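Local coordinates for protein prophenoloxidase b (Marsupenaeus japonicus, PDB 3WKY) that probably acts, once activated from its precursor form, as a type 3 copper phenoloxidase that hydroxylates monophenols and oxidises o-diphenols, at residues 138-146 with 262-271; 224-235 with 523-531. One frame throughout, in Å; residues are numbered along the deposited sequence. Where two conformers were deposited one is given.

In the fold
Both interactions draw on the copper-containing, largely helical domain, but they lie in separate parts of it: their centres are 30 Å apart and their nearest atoms about 13 Å. Interaction 1 stays inside this domain, joining the start of helix 145-160 to the loop between helices 218-239 and 294-310, at a border with a second subunit. Interaction 2 crosses between domains, setting helix 218-239 against strand 528-534, an outermost strand, within this chain, of the mixed sheet built mostly from the Ig-like region. Along the chain the segments alternate (138-146, 224-235, 262-271, 523-531), so the two contacts cross in sequence. Helix 218-239 carries a copper ligand, H226, whereas the W271 side chain stays about 12 Å from the cluster.

Interaction 1 (138-146 with 262-271); sequences LPDRFVPTF and HLTTGNGQEW. With NA (sodium ion), chain P.
T145, R141 and L263 bury the most surface here. The hydroxyl of T145 lies 2.7 Å from T264 in an OG1-OG1 hydrogen bond, while the backbone of T145 gives a second link: its N donates to H262 O over 2.9 Å at 163°, from above the carbonyl plane. P144 is the N-cap residue, so T145 opens helix 145-160, and its bonds fasten that first turn to a loop of the same copper-containing domain. L263 sets its two methyls against backbone oxygens, CD1 being 3.5 Å from R141 O and CD2 equally close to V143 O. R141 bends at chi2 (-67°), which brings its far end back to the loop; W271 CZ2 comes over one face of the guanidinium, 3.7 Å from R141 NE, with the two planes 70° apart. In that guanidinium plane NH1 forms a 2.8 Å salt bridge to the syn lone pair of D140 OD1, and NE forms another with E385. D140 OD1 also takes a bond from a water that accepts from W271 NE1, and D140 OD2 is hydrogen-bonded to Y19 OH. At the turn that begins at T265, OG1 of that residue closes an ST turn with N267 N and binds sodium at 2.8 Å.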
loop_
_atom_site.group_PDB
_atom_site.type_symbol
_atom_site.label_atom_id
_atom_site.label_comp_id
_atom_site.label_asym_id
_atom_site.label_seq_id
_atom_site.Cartn_x
_atom_site.Cartn_y
_atom_site.Cartn_z
ATOM N N LEU A 138 -20.223 -24.288 34.639
ATOM C CA LEU A 138 -19.214 -23.269 34.326
ATOM C C LEU A 138 -19.890 -21.955 33.956
ATOM O O LEU A 138 -19.790 -21.507 32.814
ATOM C CB LEU A 138 -18.322 -23.725 33.158
ATOM C CG LEU A 138 -17.312 -24.850 33.376
ATOM C CD1 LEU A 138 -16.601 -25.216 32.075
ATOM C CD2 LEU A 138 -16.288 -24.468 34.441
ATOM N N PRO A 139 -20.600 -21.330 34.912
ATOM C CA PRO A 139 -21.297 -20.093 34.549
ATOM C C PRO A 139 -20.363 -18.988 34.041
ATOM O O PRO A 139 -20.834 -18.132 33.285
ATOM C CB PRO A 139 -21.987 -19.666 35.861
ATOM C CG PRO A 139 -21.338 -20.471 36.936
ATOM C CD PRO A 139 -20.874 -21.734 36.306
ATOM N N ASP A 140 -19.088 -19.019 34.427
ATOM C CA ASP A 140 -18.128 -17.995 33.998
ATOM C C ASP A 140 -17.957 -17.963 32.474
ATOM O O ASP A 140 -17.505 -16.952 31.926
ATOM C CB ASP A 140 -16.758 -18.207 34.655
ATOM C CG ASP A 140 -16.073 -19.486 34.184
ATOM O OD1 ASP A 140 -15.452 -19.483 33.098
ATOM O OD2 ASP A 140 -16.151 -20.509 34.895
ATOM N N ARG A 141 -18.310 -19.060 31.800
ATOM C CA ARG A 141 -18.183 -19.142 30.342
ATOM C C ARG A 141 -19.301 -18.435 29.598
ATOM O O ARG A 141 -19.189 -18.227 28.387
ATOM C CB ARG A 141 -18.110 -20.604 29.862
ATOM C CG ARG A 141 -16.920 -21.407 30.395
ATOM C CD ARG A 141 -15.567 -20.917 29.870
ATOM N NE ARG A 141 -14.579 -21.992 29.887
ATOM C CZ ARG A 141 -13.780 -22.273 30.920
ATOM N NH1 ARG A 141 -13.847 -21.566 32.044
ATOM N NH2 ARG A 141 -12.917 -23.273 30.832
ATOM N N PHE A 142 -20.370 -18.055 30.304
ATOM C CA PHE A 142 -21.580 -17.562 29.649
ATOM C C PHE A 142 -22.039 -16.200 30.169
ATOM O O PHE A 142 -22.847 -15.526 29.531
ATOM C CB PHE A 142 -22.721 -18.588 29.806
ATOM C CG PHE A 142 -22.329 -19.979 29.414
ATOM C CD1 PHE A 142 -22.368 -20.376 28.077
ATOM C CD2 PHE A 142 -21.898 -20.885 30.370
ATOM C CE1 PHE A 142 -21.992 -21.649 27.708
ATOM C CE2 PHE A 142 -21.515 -22.169 30.006
ATOM C CZ PHE A 142 -21.566 -22.550 28.668
ATOM N N VAL A 143 -21.525 -15.812 31.331
ATOM C CA VAL A 143 -21.993 -14.619 32.038
ATOM C C VAL A 143 -20.834 -13.617 32.118
ATOM O O VAL A 143 -19.718 -14.004 32.455
ATOM C CB VAL A 143 -22.459 -14.999 33.468
ATOM C CG1 VAL A 143 -22.895 -13.774 34.256
ATOM C CG2 VAL A 143 -23.591 -16.040 33.404
ATOM N N PRO A 144 -21.097 -12.337 31.793
ATOM C CA PRO A 144 -19.999 -11.363 31.716
ATOM C C PRO A 144 -19.276 -11.194 33.031
ATOM O O PRO A 144 -19.872 -11.332 34.106
ATOM C CB PRO A 144 -20.706 -10.053 31.375
ATOM C CG PRO A 144 -21.998 -10.471 30.737
ATOM C CD PRO A 144 -22.389 -11.742 31.417
ATOM N N THR A 145 -17.991 -10.889 32.929
ATOM C CA THR A 145 -17.141 -10.626 34.078
ATOM C C THR A 145 -17.812 -9.736 35.118
ATOM O O THR A 145 -17.838 -10.069 36.308
ATOM C CB THR A 145 -15.865 -9.932 33.611
ATOM O OG1 THR A 145 -15.168 -10.786 32.688
ATOM C CG2 THR A 145 -14.962 -9.595 34.799
ATOM N N PHE A 146 -18.373 -8.617 34.668
ATOM C CA PHE A 146 -18.912 -7.648 35.610
ATOM C C PHE A 146 -20.112 -8.193 36.382
ATOM O O PHE A 146 -20.308 -7.836 37.542
ATOM C CB PHE A 146 -19.192 -6.288 34.944
ATOM C CG PHE A 146 -20.471 -6.222 34.141
ATOM C CD1 PHE A 146 -20.526 -6.703 32.844
ATOM C CD2 PHE A 146 -21.599 -5.618 34.668
ATOM C CE1 PHE A 146 -21.689 -6.616 32.097
ATOM C CE2 PHE A 146 -22.764 -5.523 33.928
ATOM C CZ PHE A 146 -22.808 -6.031 32.641
ATOM N N HIS A 262 -15.634 -10.089 27.207
ATOM C CA HIS A 262 -16.000 -9.727 28.581
ATOM C C HIS A 262 -16.253 -10.962 29.453
ATOM O O HIS A 262 -17.256 -11.036 30.162
ATOM C CB HIS A 262 -17.207 -8.777 28.590
ATOM C CG HIS A 262 -16.922 -7.441 27.970
ATOM N ND1 HIS A 262 -17.071 -7.197 26.621
ATOM C CD2 HIS A 262 -16.472 -6.285 28.512
ATOM C CE1 HIS A 262 -16.737 -5.944 26.363
ATOM N NE2 HIS A 262 -16.377 -5.368 27.493
ATOM N N LEU A 263 -15.339 -11.926 29.381
ATOM C CA LEU A 263 -15.423 -13.167 30.164
ATOM C C LEU A 263 -14.147 -13.388 30.960
ATOM O O LEU A 263 -13.051 -13.101 30.471
ATOM C CB LEU A 263 -15.626 -14.375 29.248
ATOM C CG LEU A 263 -16.926 -14.449 28.441
ATOM C CD1 LEU A 263 -16.900 -15.680 27.545
ATOM C CD2 LEU A 263 -18.155 -14.471 29.353
ATOM N N THR A 264 -14.286 -13.931 32.171
ATOM C CA THR A 264 -13.141 -14.247 33.024
ATOM C C THR A 264 -13.355 -15.638 33.611
ATOM O O THR A 264 -14.442 -15.924 34.127
ATOM C CB THR A 264 -13.024 -13.234 34.177
ATOM O OG1 THR A 264 -12.923 -11.904 33.638
ATOM C CG2 THR A 264 -11.803 -13.527 35.055
ATOM N N THR A 265 -12.347 -16.506 33.529
ATOM C CA THR A 265 -12.513 -17.879 34.042
ATOM C C THR A 265 -12.498 -17.891 35.566
ATOM O O THR A 265 -12.156 -16.890 36.193
ATOM C CB THR A 265 -11.415 -18.846 33.566
ATOM O OG1 THR A 265 -10.176 -18.547 34.232
ATOM C CG2 THR A 265 -11.231 -18.776 32.054
ATOM N N GLY A 266 -12.852 -19.034 36.150
ATOM C CA GLY A 266 -12.913 -19.166 37.595
ATOM C C GLY A 266 -11.550 -19.120 38.251
ATOM O O GLY A 266 -11.447 -19.000 39.475
ATOM N N ASN A 267 -10.501 -19.228 37.443
ATOM C CA ASN A 267 -9.146 -19.048 37.942
ATOM C C ASN A 267 -8.698 -17.598 37.807
ATOM O O ASN A 267 -7.511 -17.298 37.933
ATOM C CB ASN A 267 -8.163 -19.973 37.212
ATOM C CG ASN A 267 -8.447 -21.442 37.457
ATOM O OD1 ASN A 267 -8.592 -22.224 36.513
ATOM N ND2 ASN A 267 -8.529 -21.826 38.724
ATOM N N GLY A 268 -9.648 -16.702 37.543
ATOM C CA GLY A 268 -9.358 -15.272 37.507
ATOM C C GLY A 268 -8.715 -14.805 36.215
ATOM O O GLY A 268 -8.293 -13.646 36.088
ATOM N N GLN A 269 -8.652 -15.714 35.246
ATOM C CA GLN A 269 -8.018 -15.443 33.964
ATOM C C GLN A 269 -9.006 -14.862 32.945
ATOM O O GLN A 269 -9.848 -15.594 32.418
ATOM C CB GLN A 269 -7.428 -16.744 33.426
ATOM C CG GLN A 269 -6.322 -17.317 34.288
ATOM C CD GLN A 269 -4.950 -17.122 33.664
ATOM O OE1 GLN A 269 -4.591 -17.810 32.703
ATOM N NE2 GLN A 269 -4.180 -16.176 34.201
ATOM N N GLU A 270 -8.899 -13.559 32.671
ATOM C CA GLU A 270 -9.761 -12.912 31.678
ATOM C C GLU A 270 -9.389 -13.332 30.254
ATOM O O GLU A 270 -8.211 -13.304 29.899
ATOM C CB GLU A 270 -9.679 -11.389 31.798
ATOM C CG GLU A 270 -10.401 -10.670 30.659
ATOM C CD GLU A 270 -10.629 -9.190 30.905
ATOM O OE1 GLU A 270 -10.231 -8.378 30.035
ATOM O OE2 GLU A 270 -11.226 -8.838 31.947
ATOM N N TRP A 271 -10.381 -13.725 29.450
ATOM C CA TRP A 271 -10.128 -14.162 28.087
ATOM C C TRP A 271 -9.583 -12.994 27.271
ATOM O O TRP A 271 -10.051 -11.856 27.394
ATOM C CB TRP A 271 -11.416 -14.668 27.416
ATOM C CG TRP A 271 -11.930 -15.975 27.983
ATOM C CD1 TRP A 271 -12.638 -16.147 29.141
ATOM C CD2 TRP A 271 -11.773 -17.285 27.408
ATOM N NE1 TRP A 271 -12.918 -17.483 29.328
ATOM C CE2 TRP A 271 -12.409 -18.200 28.278
ATOM C CE3 TRP A 271 -11.165 -17.768 26.242
ATOM C CZ2 TRP A 271 -12.444 -19.573 28.019
ATOM C CZ3 TRP A 271 -11.191 -19.129 25.994
ATOM C CH2 TRP A 271 -11.830 -20.019 26.880
HETATM NA NA NA P . -8.599 -20.767 33.443
HETATM O O HOH W 1 -17.135 -14.351 33.005
HETATM O O HOH W 2 -14.842 -17.727 31.313
HETATM O O HOH W 3 -14.088 -9.076 31.069
#

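Interaction 2 (224-235 with 523-531); sequences YMHHNLVARYNM and LLRYWTEVD. With CUO (Cu2-o2 cluster), chain J.
T528 lays its CG2 over one face of the R232 guanidinium, while its OG1 enters a short relay of hydrogen bonds. With OG1 anti to the backbone N (chi1 -173°), the hydroxyl reaches the helix, where it accepts from R232 NE at 2.8 Å and donates to N228 OD1 at 2.6 Å. The first bond is tilted 26° from the guanidinium plane; the second lies in the carbonyl plane of N228, on a lone pair. E529 N supplies another in-plane donor to N228 OD1, 2.9 Å away, so this buried oxygen is gripped twice. The N228 amide is fixed at its other end as well: ND2 donates to Y224 O one turn back and sits 3.3 Å above the centre of the Y224 ring. R232 runs extended from CG to NE and uses NH2 for E529 O at 2.9 Å. These bonds dock helix 218-239, in the copper-containing domain, against strand 528-534, which is outermost in its sheet within this chain and pairs with strand 501-509 of the Ig-like region. One turn before N228, Y224 OH donates to the anti lone pair of E529 OE1 over 2.6 Å; S617 and S553 bond to OE2. A231 CB packs 3.3 Å from Y526 O, and N234 CB meets Y526 CE1. H227 gives W527 O only a weak bond, its stronger partner being D401. H226, elsewhere on the helix, binds copper at 2.2 Å through NE2 together with H199 and H203.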
loop_
_atom_site.group_PDB
_atom_site.type_symbol
_atom_site.label_atom_id
_atom_site.label_comp_id
_atom_site.label_asym_id
_atom_site.label_seq_id
_atom_site.Cartn_x
_atom_site.Cartn_y
_atom_site.Cartn_z
ATOM N N TYR A 224 -22.414 -31.126 8.281
ATOM C CA TYR A 224 -23.852 -30.917 8.311
ATOM C C TYR A 224 -24.295 -30.044 9.472
ATOM O O TYR A 224 -25.111 -29.147 9.294
ATOM C CB TYR A 224 -24.579 -32.262 8.369
ATOM C CG TYR A 224 -26.072 -32.145 8.160
ATOM C CD1 TYR A 224 -26.587 -31.592 6.990
ATOM C CD2 TYR A 224 -26.966 -32.607 9.123
ATOM C CE1 TYR A 224 -27.974 -31.505 6.777
ATOM C CE2 TYR A 224 -28.357 -32.516 8.921
ATOM C CZ TYR A 224 -28.844 -31.969 7.751
ATOM O OH TYR A 224 -30.212 -31.881 7.551
ATOM N N MET A 225 -23.767 -30.299 10.667
ATOM C CA MET A 225 -24.180 -29.499 11.801
ATOM C C MET A 225 -23.741 -28.053 11.569
ATOM O O MET A 225 -24.512 -27.117 11.788
ATOM C CB MET A 225 -23.615 -30.048 13.119
ATOM C CG MET A 225 -24.037 -29.220 14.351
ATOM S SD MET A 225 -23.084 -27.671 14.571
ATOM C CE MET A 225 -21.867 -28.189 15.766
ATOM N N HIS A 226 -22.494 -27.862 11.147
ATOM C CA HIS A 226 -22.005 -26.501 10.954
ATOM C C HIS A 226 -22.676 -25.769 9.811
ATOM O O HIS A 226 -22.855 -24.549 9.870
ATOM C CB HIS A 226 -20.476 -26.470 10.854
ATOM C CG HIS A 226 -19.819 -26.848 12.131
ATOM N ND1 HIS A 226 -19.554 -28.157 12.474
ATOM C CD2 HIS A 226 -19.428 -26.090 13.183
ATOM C CE1 HIS A 226 -19.001 -28.189 13.674
ATOM N NE2 HIS A 226 -18.928 -26.952 14.125
ATOM N N HIS A 227 -23.066 -26.511 8.778
ATOM C CA HIS A 227 -23.829 -25.931 7.685
ATOM C C HIS A 227 -25.134 -25.364 8.215
ATOM O O HIS A 227 -25.542 -24.262 7.868
ATOM C CB HIS A 227 -24.160 -26.969 6.614
ATOM C CG HIS A 227 -25.175 -26.475 5.637
ATOM N ND1 HIS A 227 -24.883 -25.500 4.705
ATOM C CD2 HIS A 227 -26.493 -26.751 5.499
ATOM C CE1 HIS A 227 -25.975 -25.221 4.012
ATOM N NE2 HIS A 227 -26.965 -25.964 4.471
ATOM N N ASN A 228 -25.798 -26.138 9.062
ATOM C CA ASN A 228 -27.058 -25.710 9.641
ATOM C C ASN A 228 -26.882 -24.547 10.608
ATOM O O ASN A 228 -27.706 -23.632 10.655
ATOM C CB ASN A 228 -27.736 -26.909 10.318
ATOM C CG ASN A 228 -28.539 -27.722 9.345
ATOM O OD1 ASN A 228 -29.714 -27.438 9.137
ATOM N ND2 ASN A 228 -27.905 -28.725 8.715
ATOM N N LEU A 229 -25.785 -24.573 11.363
ATOM C CA LEU A 229 -25.442 -23.485 12.266
ATOM C C LEU A 229 -25.216 -22.161 11.504
ATOM O O LEU A 229 -25.751 -21.115 11.884
ATOM C CB LEU A 229 -24.200 -23.891 13.077
ATOM C CG LEU A 229 -23.563 -22.925 14.074
ATOM C CD1 LEU A 229 -24.602 -22.346 15.029
ATOM C CD2 LEU A 229 -22.500 -23.697 14.836
ATOM N N VAL A 230 -24.426 -22.212 10.436
ATOM C CA VAL A 230 -24.214 -21.045 9.572
ATOM C C VAL A 230 -25.502 -20.570 8.881
ATOM O O VAL A 230 -25.793 -19.369 8.836
ATOM C CB VAL A 230 -23.131 -21.341 8.511
ATOM C CG1 VAL A 230 -23.041 -20.181 7.495
ATOM C CG2 VAL A 230 -21.769 -21.565 9.200
ATOM N N ALA A 231 -26.282 -21.509 8.349
ATOM C CA ALA A 231 -27.526 -21.145 7.664
ATOM C C ALA A 231 -28.477 -20.414 8.611
ATOM O O ALA A 231 -29.042 -19.380 8.258
ATOM C CB ALA A 231 -28.204 -22.382 7.083
ATOM N N ARG A 232 -28.649 -20.947 9.817
ATOM C CA ARG A 232 -29.562 -20.329 10.776
ATOM C C ARG A 232 -29.056 -18.973 11.251
ATOM O O ARG A 232 -29.836 -18.052 11.473
ATOM C CB ARG A 232 -29.863 -21.279 11.947
ATOM C CG ARG A 232 -30.912 -22.345 11.540
ATOM C CD ARG A 232 -31.016 -23.469 12.551
ATOM N NE ARG A 232 -32.064 -24.407 12.136
ATOM C CZ ARG A 232 -33.334 -24.324 12.514
ATOM N NH1 ARG A 232 -33.734 -23.349 13.324
ATOM N NH2 ARG A 232 -34.211 -25.224 12.072
ATOM N N TYR A 233 -27.743 -18.838 11.372
ATOM C CA TYR A 233 -27.168 -17.550 11.705
ATOM C C TYR A 233 -27.539 -16.522 10.651
ATOM O O TYR A 233 -27.946 -15.403 10.979
ATOM C CB TYR A 233 -25.662 -17.689 11.775
ATOM C CG TYR A 233 -24.899 -16.434 12.146
ATOM C CD1 TYR A 233 -25.092 -15.805 13.378
ATOM C CD2 TYR A 233 -23.940 -15.913 11.279
ATOM C CE1 TYR A 233 -24.342 -14.670 13.739
ATOM C CE2 TYR A 233 -23.192 -14.777 11.624
ATOM C CZ TYR A 233 -23.398 -14.170 12.855
ATOM O OH TYR A 233 -22.650 -13.062 13.206
ATOM N N ASN A 234 -27.394 -16.896 9.380
ATOM C CA ASN A 234 -27.768 -15.982 8.311
ATOM C C ASN A 234 -29.245 -15.617 8.320
ATOM O O ASN A 234 -29.610 -14.507 7.953
ATOM C CB ASN A 234 -27.389 -16.539 6.942
ATOM C CG ASN A 234 -25.962 -16.202 6.552
ATOM O OD1 ASN A 234 -25.387 -15.202 7.022
ATOM N ND2 ASN A 234 -25.382 -17.021 5.668
ATOM N N MET A 235 -30.112 -16.551 8.720
ATOM C CA MET A 235 -31.519 -16.215 8.792
ATOM C C MET A 235 -31.760 -15.197 9.889
ATOM O O MET A 235 -32.613 -14.316 9.768
ATOM C CB MET A 235 -32.364 -17.474 9.015
ATOM C CG MET A 235 -32.131 -18.495 7.939
ATOM S SD MET A 235 -33.251 -19.910 8.038
ATOM C CE MET A 235 -32.257 -21.039 7.085
ATOM N N LEU A 523 -30.336 -20.868 -2.823
ATOM C CA LEU A 523 -31.026 -21.474 -1.691
ATOM C C LEU A 523 -30.267 -22.654 -1.098
ATOM O O LEU A 523 -30.428 -22.960 0.082
ATOM C CB LEU A 523 -32.452 -21.904 -2.095
ATOM C CG LEU A 523 -33.433 -20.754 -2.322
ATOM C CD1 LEU A 523 -34.752 -21.285 -2.941
ATOM C CD2 LEU A 523 -33.729 -20.057 -1.016
ATOM N N LEU A 524 -29.448 -23.328 -1.903
ATOM C CA LEU A 524 -28.621 -24.423 -1.383
ATOM C C LEU A 524 -27.785 -24.002 -0.174
ATOM O O LEU A 524 -27.489 -24.816 0.700
ATOM C CB LEU A 524 -27.671 -24.964 -2.451
ATOM C CG LEU A 524 -28.266 -25.692 -3.651
ATOM C CD1 LEU A 524 -27.150 -26.141 -4.587
ATOM C CD2 LEU A 524 -29.096 -26.893 -3.196
ATOM N N ARG A 525 -27.407 -22.731 -0.112
ATOM C CA ARG A 525 -26.524 -22.296 0.969
ATOM C C ARG A 525 -27.338 -22.001 2.228
ATOM O O ARG A 525 -26.763 -21.731 3.288
ATOM C CB ARG A 525 -25.729 -21.046 0.567
ATOM C CG ARG A 525 -25.052 -21.125 -0.814
ATOM C CD ARG A 525 -24.134 -22.358 -0.969
ATOM N NE ARG A 525 -23.240 -22.567 0.174
ATOM C CZ ARG A 525 -22.088 -21.918 0.357
ATOM N NH1 ARG A 525 -21.702 -20.986 -0.510
ATOM N NH2 ARG A 525 -21.333 -22.186 1.419
ATOM N N TYR A 526 -28.667 -22.041 2.102
ATOM C CA TYR A 526 -29.568 -21.662 3.199
ATOM C C TYR A 526 -30.380 -22.795 3.846
ATOM O O TYR A 526 -30.751 -22.669 5.001
ATOM C CB TYR A 526 -30.555 -20.566 2.758
ATOM C CG TYR A 526 -29.999 -19.151 2.804
ATOM C CD1 TYR A 526 -30.112 -18.378 3.950
ATOM C CD2 TYR A 526 -29.373 -18.589 1.694
ATOM C CE1 TYR A 526 -29.605 -17.075 3.998
ATOM C CE2 TYR A 526 -28.862 -17.290 1.733
ATOM C CZ TYR A 526 -28.993 -16.541 2.879
ATOM O OH TYR A 526 -28.498 -15.254 2.923
ATOM N N TRP A 527 -30.703 -23.867 3.116
ATOM C CA TRP A 527 -31.638 -24.869 3.668
ATOM C C TRP A 527 -31.201 -25.396 5.033
ATOM O O TRP A 527 -30.064 -25.837 5.186
ATOM C CB TRP A 527 -31.809 -26.055 2.720
ATOM C CG TRP A 527 -32.454 -25.678 1.432
ATOM C CD1 TRP A 527 -31.879 -25.688 0.191
ATOM C CD2 TRP A 527 -33.805 -25.227 1.251
ATOM N NE1 TRP A 527 -32.792 -25.276 -0.750
ATOM C CE2 TRP A 527 -33.979 -24.986 -0.128
ATOM C CE3 TRP A 527 -34.882 -25.014 2.119
ATOM C CZ2 TRP A 527 -35.193 -24.536 -0.663
ATOM C CZ3 TRP A 527 -36.085 -24.552 1.589
ATOM C CH2 TRP A 527 -36.227 -24.315 0.208
ATOM N N THR A 528 -32.108 -25.353 6.009
ATOM C CA THR A 528 -31.821 -25.898 7.334
ATOM C C THR A 528 -32.894 -26.902 7.733
ATOM O O THR A 528 -34.073 -26.750 7.387
ATOM C CB THR A 528 -31.682 -24.797 8.422
ATOM O OG1 THR A 528 -31.249 -25.391 9.657
ATOM C CG2 THR A 528 -33.011 -24.041 8.629
ATOM N N GLU A 529 -32.470 -27.937 8.443
ATOM C CA GLU A 529 -33.390 -29.003 8.835
ATOM C C GLU A 529 -34.450 -28.503 9.810
ATOM O O GLU A 529 -34.143 -27.858 10.809
ATOM C CB GLU A 529 -32.611 -30.184 9.441
ATOM C CG GLU A 529 -33.495 -31.391 9.822
ATOM C CD GLU A 529 -32.677 -32.602 10.215
ATOM O OE1 GLU A 529 -31.618 -32.849 9.576
ATOM O OE2 GLU A 529 -33.091 -33.307 11.166
ATOM N N VAL A 530 -35.712 -28.813 9.504
ATOM C CA VAL A 530 -36.835 -28.522 10.386
ATOM C C VAL A 530 -37.224 -29.829 11.079
ATOM O O VAL A 530 -37.403 -29.869 12.301
ATOM C CB VAL A 530 -38.047 -28.014 9.590
ATOM C CG1 VAL A 530 -39.313 -27.958 10.473
ATOM C CG2 VAL A 530 -37.757 -26.653 8.992
ATOM N N ASP A 531 -37.313 -30.895 10.285
ATOM C CA ASP A 531 -37.756 -32.198 10.785
ATOM C C ASP A 531 -37.522 -33.257 9.717
ATOM O O ASP A 531 -37.986 -33.121 8.577
ATOM C CB ASP A 531 -39.251 -32.127 11.139
ATOM C CG ASP A 531 -39.663 -33.126 12.227
ATOM O OD1 ASP A 531 -38.799 -33.843 12.776
ATOM O OD2 ASP A 531 -40.873 -33.168 12.549
HETATM CU CU1 CUO J . -17.684 -26.398 15.830
HETATM CU CU2 CUO J . -15.013 -24.615 14.199
HETATM O O1 CUO J . -15.831 -26.170 15.118
HETATM O O2 CUO J . -16.071 -24.848 16.092
HETATM O O HOH W 4 -29.267 -28.494 5.815
HETATM O O HOH W 5 -26.433 -19.103 3.915
#